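Local coordinates for putative NADH Oxidase (Clostridium acetobutylicum, PDB 3E10), which probably acts as an FMN-dependent oxidoreductase of the nitroreductase family, binding flavin mononucleotide at the interface between its two subunits, at residues R9-R12 with N13-G16; K23-K26 with L27-A31; A34-A37 with G38-P42. All blocks are in the same frame, centred on the assembly; numbering follows the deposited sequence.

Interaction 1: R9-R12 with N13-G16; sequences RSIR and NYKG. With FMN (flavin mononucleotide), chain L.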
# COMPACT_ATOMS: atom_id res chain seq x y z
N ARG B 9 -8.72 -10.96 -1.01
CA ARG B 9 -9.85 -10.56 -0.17
C ARG B 9 -9.42 -10.51 1.29
O ARG B 9 -8.49 -11.19 1.71
CB ARG B 9 -11.03 -11.55 -0.30
CG ARG B 9 -11.67 -11.63 -1.69
CD ARG B 9 -12.74 -10.61 -1.94
NE ARG B 9 -12.28 -9.22 -1.99
CZ ARG B 9 -11.78 -8.65 -3.08
NH1 ARG B 9 -11.63 -9.32 -4.22
NH2 ARG B 9 -11.41 -7.39 -3.02
N SER B 10 -10.16 -9.75 2.10
CA SER B 10 -9.99 -9.84 3.54
C SER B 10 -10.65 -11.12 4.05
O SER B 10 -11.87 -11.28 3.97
CB SER B 10 -10.62 -8.62 4.22
OG SER B 10 -9.84 -7.46 4.01
N ILE B 11 -9.83 -12.03 4.55
CA ILE B 11 -10.26 -13.31 5.07
C ILE B 11 -10.03 -13.31 6.57
O ILE B 11 -8.91 -13.03 7.02
CB ILE B 11 -9.54 -14.48 4.33
CG1 ILE B 11 -10.06 -14.52 2.86
CG2 ILE B 11 -9.78 -15.82 5.09
CD1 ILE B 11 -9.45 -15.60 1.97
N ARG B 12 -11.11 -13.57 7.32
CA ARG B 12 -11.18 -13.32 8.76
C ARG B 12 -11.41 -14.54 9.62
O ARG B 12 -11.56 -14.42 10.83
CB ARG B 12 -12.27 -12.29 9.04
CG ARG B 12 -11.99 -10.94 8.37
CD ARG B 12 -13.07 -9.92 8.72
NE ARG B 12 -12.74 -8.58 8.26
CZ ARG B 12 -13.12 -8.05 7.10
NH1 ARG B 12 -13.88 -8.72 6.24
NH2 ARG B 12 -12.74 -6.81 6.80
N ASN B 13 -11.33 -15.72 8.99
CA ASN B 13 -11.60 -16.98 9.67
C ASN B 13 -10.70 -18.02 9.02
O ASN B 13 -10.63 -18.07 7.80
CB ASN B 13 -13.08 -17.29 9.50
CG ASN B 13 -13.54 -18.46 10.33
OD1 ASN B 13 -13.01 -18.73 11.41
ND2 ASN B 13 -14.57 -19.14 9.84
N TYR B 14 -10.03 -18.83 9.83
CA TYR B 14 -8.98 -19.72 9.36
C TYR B 14 -9.10 -21.12 9.90
O TYR B 14 -9.64 -21.36 11.00
CB TYR B 14 -7.58 -19.19 9.75
CG TYR B 14 -7.46 -17.70 9.52
CD1 TYR B 14 -7.23 -17.21 8.25
CD2 TYR B 14 -7.60 -16.81 10.56
CE1 TYR B 14 -7.18 -15.84 8.01
CE2 TYR B 14 -7.57 -15.46 10.34
CZ TYR B 14 -7.35 -14.97 9.08
OH TYR B 14 -7.30 -13.58 8.94
N LYS B 15 -8.56 -22.03 9.12
CA LYS B 15 -8.29 -23.40 9.54
C LYS B 15 -7.23 -23.44 10.63
O LYS B 15 -6.51 -22.48 10.84
CB LYS B 15 -7.81 -24.23 8.33
CG LYS B 15 -8.83 -24.26 7.19
CD LYS B 15 -8.44 -25.18 6.08
CE LYS B 15 -9.66 -25.48 5.18
NZ LYS B 15 -9.28 -26.02 3.85
N GLY B 16 -7.10 -24.58 11.30
CA GLY B 16 -6.06 -24.72 12.32
C GLY B 16 -4.66 -24.94 11.76
O GLY B 16 -3.68 -24.75 12.47
N1 FMN L . -10.72 -5.36 8.59
C2 FMN L . -11.04 -5.80 9.84
O2 FMN L . -11.74 -6.81 9.98
N3 FMN L . -10.55 -5.14 10.93
C4 FMN L . -9.82 -3.97 10.84
O4 FMN L . -9.39 -3.40 11.87
C4A FMN L . -9.48 -3.52 9.56
N5 FMN L . -8.70 -2.41 9.42
C5A FMN L . -8.32 -2.01 8.14
C6 FMN L . -7.52 -0.88 8.02
C7 FMN L . -7.11 -0.43 6.76
C7M FMN L . -6.19 0.73 6.64
C8 FMN L . -7.50 -1.15 5.62
C8M FMN L . -6.89 -0.83 4.26
C9 FMN L . -8.31 -2.29 5.77
C9A FMN L . -8.74 -2.72 7.01
N10 FMN L . -9.57 -3.83 7.17
C10 FMN L . -9.92 -4.26 8.45
C1' FMN L . -9.99 -4.60 5.99
C2' FMN L . -11.14 -3.87 5.27
O2' FMN L . -12.37 -3.95 5.99
C3' FMN L . -11.34 -4.49 3.88
O3' FMN L . -10.18 -4.22 3.11
C4' FMN L . -12.59 -4.00 3.14
O4' FMN L . -13.78 -4.44 3.79
C5' FMN L . -12.66 -4.43 1.68
O5' FMN L . -12.69 -5.86 1.55
P FMN L . -11.50 -6.61 0.79
O1P FMN L . -11.33 -5.98 -0.56
O2P FMN L . -10.25 -6.46 1.59
O3P FMN L . -11.99 -8.04 0.69

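Interaction 2: K23-K26 with L27-A31; sequences KIEK and LLRAA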
# COMPACT_ATOMS: atom_id res chain seq x y z
N LYS B 23 6.46 -20.20 3.65
CA LYS B 23 5.47 -19.19 3.30
C LYS B 23 5.59 -17.97 4.20
O LYS B 23 5.46 -16.84 3.72
CB LYS B 23 4.05 -19.78 3.36
CG LYS B 23 3.78 -20.75 2.22
CD LYS B 23 2.32 -21.16 2.08
CE LYS B 23 2.12 -22.14 0.93
NZ LYS B 23 0.68 -22.44 0.67
N ILE B 24 5.86 -18.20 5.48
CA ILE B 24 6.09 -17.08 6.39
C ILE B 24 7.22 -16.21 5.84
O ILE B 24 7.10 -14.99 5.79
CB ILE B 24 6.39 -17.51 7.83
CG1 ILE B 24 5.24 -18.36 8.37
CG2 ILE B 24 6.62 -16.28 8.72
CD1 ILE B 24 5.44 -18.89 9.79
N GLU B 25 8.32 -16.85 5.47
CA GLU B 25 9.46 -16.10 4.95
C GLU B 25 9.10 -15.30 3.69
O GLU B 25 9.52 -14.15 3.52
CB GLU B 25 10.65 -17.02 4.66
CG GLU B 25 11.89 -16.24 4.23
CD GLU B 25 13.13 -17.07 4.11
OE1 GLU B 25 13.50 -17.75 5.10
OE2 GLU B 25 13.73 -17.02 3.03
N LYS B 26 8.37 -15.93 2.79
CA LYS B 26 7.93 -15.25 1.57
C LYS B 26 7.06 -14.03 1.86
O LYS B 26 7.17 -13.02 1.17
CB LYS B 26 7.20 -16.24 0.66
CG LYS B 26 8.16 -17.27 0.07
CD LYS B 26 7.47 -18.51 -0.42
CE LYS B 26 8.46 -19.37 -1.17
NZ LYS B 26 8.86 -18.71 -2.45
N LEU B 27 6.18 -14.12 2.86
CA LEU B 27 5.38 -12.94 3.23
C LEU B 27 6.26 -11.77 3.66
O LEU B 27 6.00 -10.61 3.31
CB LEU B 27 4.40 -13.30 4.34
CG LEU B 27 3.29 -14.31 4.00
CD1 LEU B 27 2.52 -14.72 5.27
CD2 LEU B 27 2.38 -13.82 2.90
N LEU B 28 7.29 -12.07 4.45
CA LEU B 28 8.18 -11.05 4.97
C LEU B 28 9.08 -10.49 3.88
O LEU B 28 9.35 -9.30 3.86
CB LEU B 28 9.00 -11.62 6.13
CG LEU B 28 8.14 -11.91 7.36
CD1 LEU B 28 8.91 -12.86 8.32
CD2 LEU B 28 7.68 -10.65 8.03
N ARG B 29 9.53 -11.36 2.97
CA ARG B 29 10.25 -10.91 1.81
C ARG B 29 9.40 -9.95 0.98
O ARG B 29 9.89 -8.92 0.50
CB ARG B 29 10.73 -12.10 0.96
CG ARG B 29 11.92 -12.82 1.58
CD ARG B 29 12.38 -13.99 0.70
NE ARG B 29 13.50 -14.72 1.31
CZ ARG B 29 14.77 -14.33 1.30
NH1 ARG B 29 15.14 -13.21 0.65
NH2 ARG B 29 15.68 -15.06 1.90
N ALA B 30 8.13 -10.29 0.78
CA ALA B 30 7.24 -9.43 -0.03
C ALA B 30 7.10 -8.06 0.63
O ALA B 30 7.19 -7.03 -0.06
CB ALA B 30 5.87 -10.08 -0.23
N ALA B 31 6.90 -8.03 1.94
CA ALA B 31 6.80 -6.77 2.68
C ALA B 31 8.01 -5.87 2.43
O ALA B 31 7.89 -4.67 2.16
CB ALA B 31 6.68 -7.06 4.17

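Interaction 3: A34-A37 with G38-P42; sequences APSA and GNQQP. With FMN (flavin mononucleotide), chain C.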
# COMPACT_ATOMS: atom_id res chain seq x y z
N ALA B 34 8.62 -3.49 -0.65
CA ALA B 34 7.78 -2.32 -0.86
C ALA B 34 8.59 -1.07 -1.15
O ALA B 34 9.74 -0.92 -0.70
CB ALA B 34 6.87 -2.11 0.34
N PRO B 35 7.98 -0.16 -1.91
CA PRO B 35 8.59 1.14 -2.05
C PRO B 35 8.54 1.86 -0.70
O PRO B 35 7.73 1.53 0.17
CB PRO B 35 7.72 1.84 -3.08
CG PRO B 35 6.37 1.25 -2.85
CD PRO B 35 6.66 -0.23 -2.56
N SER B 36 9.39 2.87 -0.53
CA SER B 36 9.37 3.68 0.69
C SER B 36 9.95 5.04 0.41
O SER B 36 10.87 5.18 -0.41
CB SER B 36 10.07 2.99 1.86
OG SER B 36 11.46 2.77 1.66
N ALA B 37 9.39 6.05 1.04
CA ALA B 37 9.86 7.43 0.82
C ALA B 37 11.33 7.51 1.16
O ALA B 37 11.78 7.05 2.22
CB ALA B 37 9.03 8.41 1.66
N GLY B 38 12.11 8.09 0.25
CA GLY B 38 13.56 8.17 0.51
C GLY B 38 14.29 6.83 0.56
O GLY B 38 15.41 6.76 1.02
N ASN B 39 13.65 5.74 0.12
CA ASN B 39 14.13 4.40 0.34
C ASN B 39 14.47 4.15 1.83
O ASN B 39 15.42 3.42 2.15
CB ASN B 39 15.37 4.11 -0.52
CG ASN B 39 15.71 2.63 -0.59
OD1 ASN B 39 14.84 1.75 -0.53
ND2 ASN B 39 17.01 2.34 -0.72
N GLN B 40 13.69 4.76 2.71
CA GLN B 40 14.00 4.69 4.14
C GLN B 40 13.73 3.33 4.78
O GLN B 40 14.28 3.05 5.84
CB GLN B 40 13.30 5.81 4.93
CG GLN B 40 11.79 5.74 5.02
CD GLN B 40 11.17 7.01 5.53
OE1 GLN B 40 11.89 7.88 6.08
NE2 GLN B 40 9.85 7.17 5.31
N GLN B 41 12.90 2.51 4.14
CA GLN B 41 12.66 1.12 4.62
C GLN B 41 12.52 1.04 6.13
O GLN B 41 13.37 0.44 6.79
CB GLN B 41 13.78 0.18 4.15
CG GLN B 41 13.98 0.13 2.63
CD GLN B 41 15.25 -0.61 2.22
OE1 GLN B 41 16.01 -0.12 1.36
NE2 GLN B 41 15.46 -1.77 2.76
N PRO B 42 11.46 1.63 6.69
CA PRO B 42 11.43 1.89 8.15
C PRO B 42 10.85 0.73 8.98
O PRO B 42 10.72 0.84 10.19
CB PRO B 42 10.56 3.12 8.24
CG PRO B 42 9.54 2.90 7.15
CD PRO B 42 10.30 2.24 6.02
N1 FMN C . 10.37 8.89 -5.72
C2 FMN C . 10.62 10.11 -6.29
O2 FMN C . 11.38 10.21 -7.26
N3 FMN C . 9.96 11.24 -5.87
C4 FMN C . 9.13 11.24 -4.77
O4 FMN C . 8.53 12.28 -4.44
C4A FMN C . 8.85 9.99 -4.18
N5 FMN C . 7.98 9.89 -3.14
C5A FMN C . 7.69 8.67 -2.57
C6 FMN C . 6.78 8.58 -1.52
C7 FMN C . 6.45 7.38 -0.94
C7M FMN C . 5.44 7.35 0.20
C8 FMN C . 7.03 6.21 -1.42
C8M FMN C . 6.48 4.89 -0.96
C9 FMN C . 7.94 6.28 -2.49
C9A FMN C . 8.28 7.50 -3.07
N10 FMN C . 9.22 7.60 -4.09
C10 FMN C . 9.48 8.82 -4.67
C1' FMN C . 9.90 6.36 -4.62
C2' FMN C . 11.02 5.92 -3.67
O2' FMN C . 12.15 6.77 -3.76
C3' FMN C . 11.39 4.47 -3.96
O3' FMN C . 10.26 3.65 -3.65
C4' FMN C . 12.64 3.98 -3.18
O4' FMN C . 13.81 4.66 -3.57
C5' FMN C . 12.84 2.48 -3.35
O5' FMN C . 13.13 2.15 -4.70
P FMN C . 12.14 1.12 -5.45
O1P FMN C . 10.79 1.80 -5.59
O2P FMN C . 12.80 0.88 -6.79
O3P FMN C . 12.06 -0.16 -4.63

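Interaction 1: R9-R12 with N13-G16
I11 and Y14 join 9-12 to 13-16, while R9, S10 and R12, in the loop after helix 4-7, bind one FMN. R9 comes first and takes the phosphate by the edge of its guanidinium: R9 NE donates to O3P at 2.9 Å and R9 NH2 to O1P at 2.8 Å. The bend at chi2 (-86°), repeated at chi3, folds the side chain back so that this edge faces the anion; NH1 instead bonds to the K153 carbonyl. S10 adds its backbone N, 2.9 Å from O3P in a nearly straight bond (170°), and its hydroxyl, which donates from OG to O2P at 2.7 Å. Each terminal phosphate oxygen therefore has a donor from R9 or S10, and O3P has two. I11 turns to the protein side: its CG2 packs 3.9 Å from CE1 of Y14, the two side chains crossing at a slant. I11 O lies only 2.6 Å from Y14 OH, yet it is a weak and unsettled acceptor; S143 OG is the hydroxyl's stronger partner. R12 reaches back to the flavin with its chain extended from CG to NE. R12 NE meets flavin O2 at 2.7 Å and R12 NH2 meets flavin N1 at 3.1 Å (169°), with N1 in the guanidinium plane, while S10 CB sits over one face of that group, near its rim. I11 pairs by backbone with A111 of strand 110-115, and N13 with E148 in the loop after strand 136-145. R8, Y63, G115 and R157 also bond to this FMN. Cationic groups thus meet the cofactor at both ends: those at the phosphate probably offset its charge, whereas R12, at the N1-O2 edge, would be expected to favour negative charge on the reduced flavin.

Interaction 2: K23-K26 with L27-A31
E25 and R29 form a salt bridge one turn apart on the alpha-helix 21-32, lying side by side and pointing the same way. One carboxylate oxygen takes both donors: OE2 of E25 is 2.9 Å from R29 NE and 3.0 Å from R29 NH2. It lies in the guanidinium plane, but the two planes are 53° apart. NE arrives on the anti side, modestly out of the carboxylate plane, while NH2 comes from well above it (47°), both on the same face. An extended R29 chain and an E25 CG anti to its backbone N (chi1 -175°) bring the groups together. Beneath them, the i to i+4 backbone bonds set the spacing, with R29 N 2.8 Å from E25 O. On the buried side, I24 CG2 packs 4.1 Å from L28 CD1, and both residues also touch V47 of strand 43-48. L27 rests on L72 and I74 of strand 72-79 and on A104 of helix 89-106. Farther out, F158 of the second subunit makes a cation-pi contact with R29, and K23 NZ bonds to L107 O and Y146 OH. A30 sits against helix 89-106, its carbonyl O accepting a bond from N99 ND2 and its CB 3.5 Å from K26 O.

Interaction 3: A34-A37 with G38-P42
S36 OG receives the backbone N of Q41 at 2.9 Å and 159°, linking S36 to the residue five positions on in the loop between helix 21-32 and strand 43-48. Its chi1 of 64° sets the hydroxyl between the backbone N and the carbonyl carbon, pointing into the bend. Two overlapping turns shape that bend. N39 N bonds to S36 O at 2.9 Å, and the backbone angles of A37 and G38 fit a type II beta turn; the donor stands well above the carbonyl plane (49° out of it). Q40 N then bonds to A37 O at 3.0 Å, with G38 and N39 both at positive phi. The Q40 side chain folds over this carbonyl, its CG 3.1 Å from A37 O, and carries the amide on to D92, which receives NE2 while OE1 accepts from I85 N. A37 N bonds to the other D92 oxygen, so one carboxylate fixes the turn at two points. FMN lies against the same loop. A37 N sits 3.4 Å from C8 and A37 CB 3.8 Å from C7, both above the face of the dimethylbenzene ring. S36 N makes only a weak bond to O3' at 3.3 Å, and N39 CB comes within 3.5 Å of O4'. R9, S10 and R12 of the second subunit bind this FMN's polar groups. The turn's own contribution is therefore mainly one of shape: its backbone bonds define a surface that meets the ring and ribityl chain largely by van der Waals contact.

Overall arrangement
The three contacts follow one another along the chain, and interaction 2 adjoins interaction 3 in sequence. All are partly buried. Interactions 1 and 3 lie on opposite sides of the chain's centre, about 29 Å apart between centres, and touch different FMN molecules; each cofactor is bound by 9-12 of one subunit and P35, S36, A37 and N39 of the other. Their chemistry is complementary: direct charged and polar bonds in interaction 1, packing with one weak bond in interaction 3. Interaction 2 touches no FMN. Its helix combines buried I24, L27 and L28, on strands 43-48 and 72-79, with exposed E25 and K26 and a salt bridge at the outer, subunit-facing side; like interaction 3, it meets the second subunit.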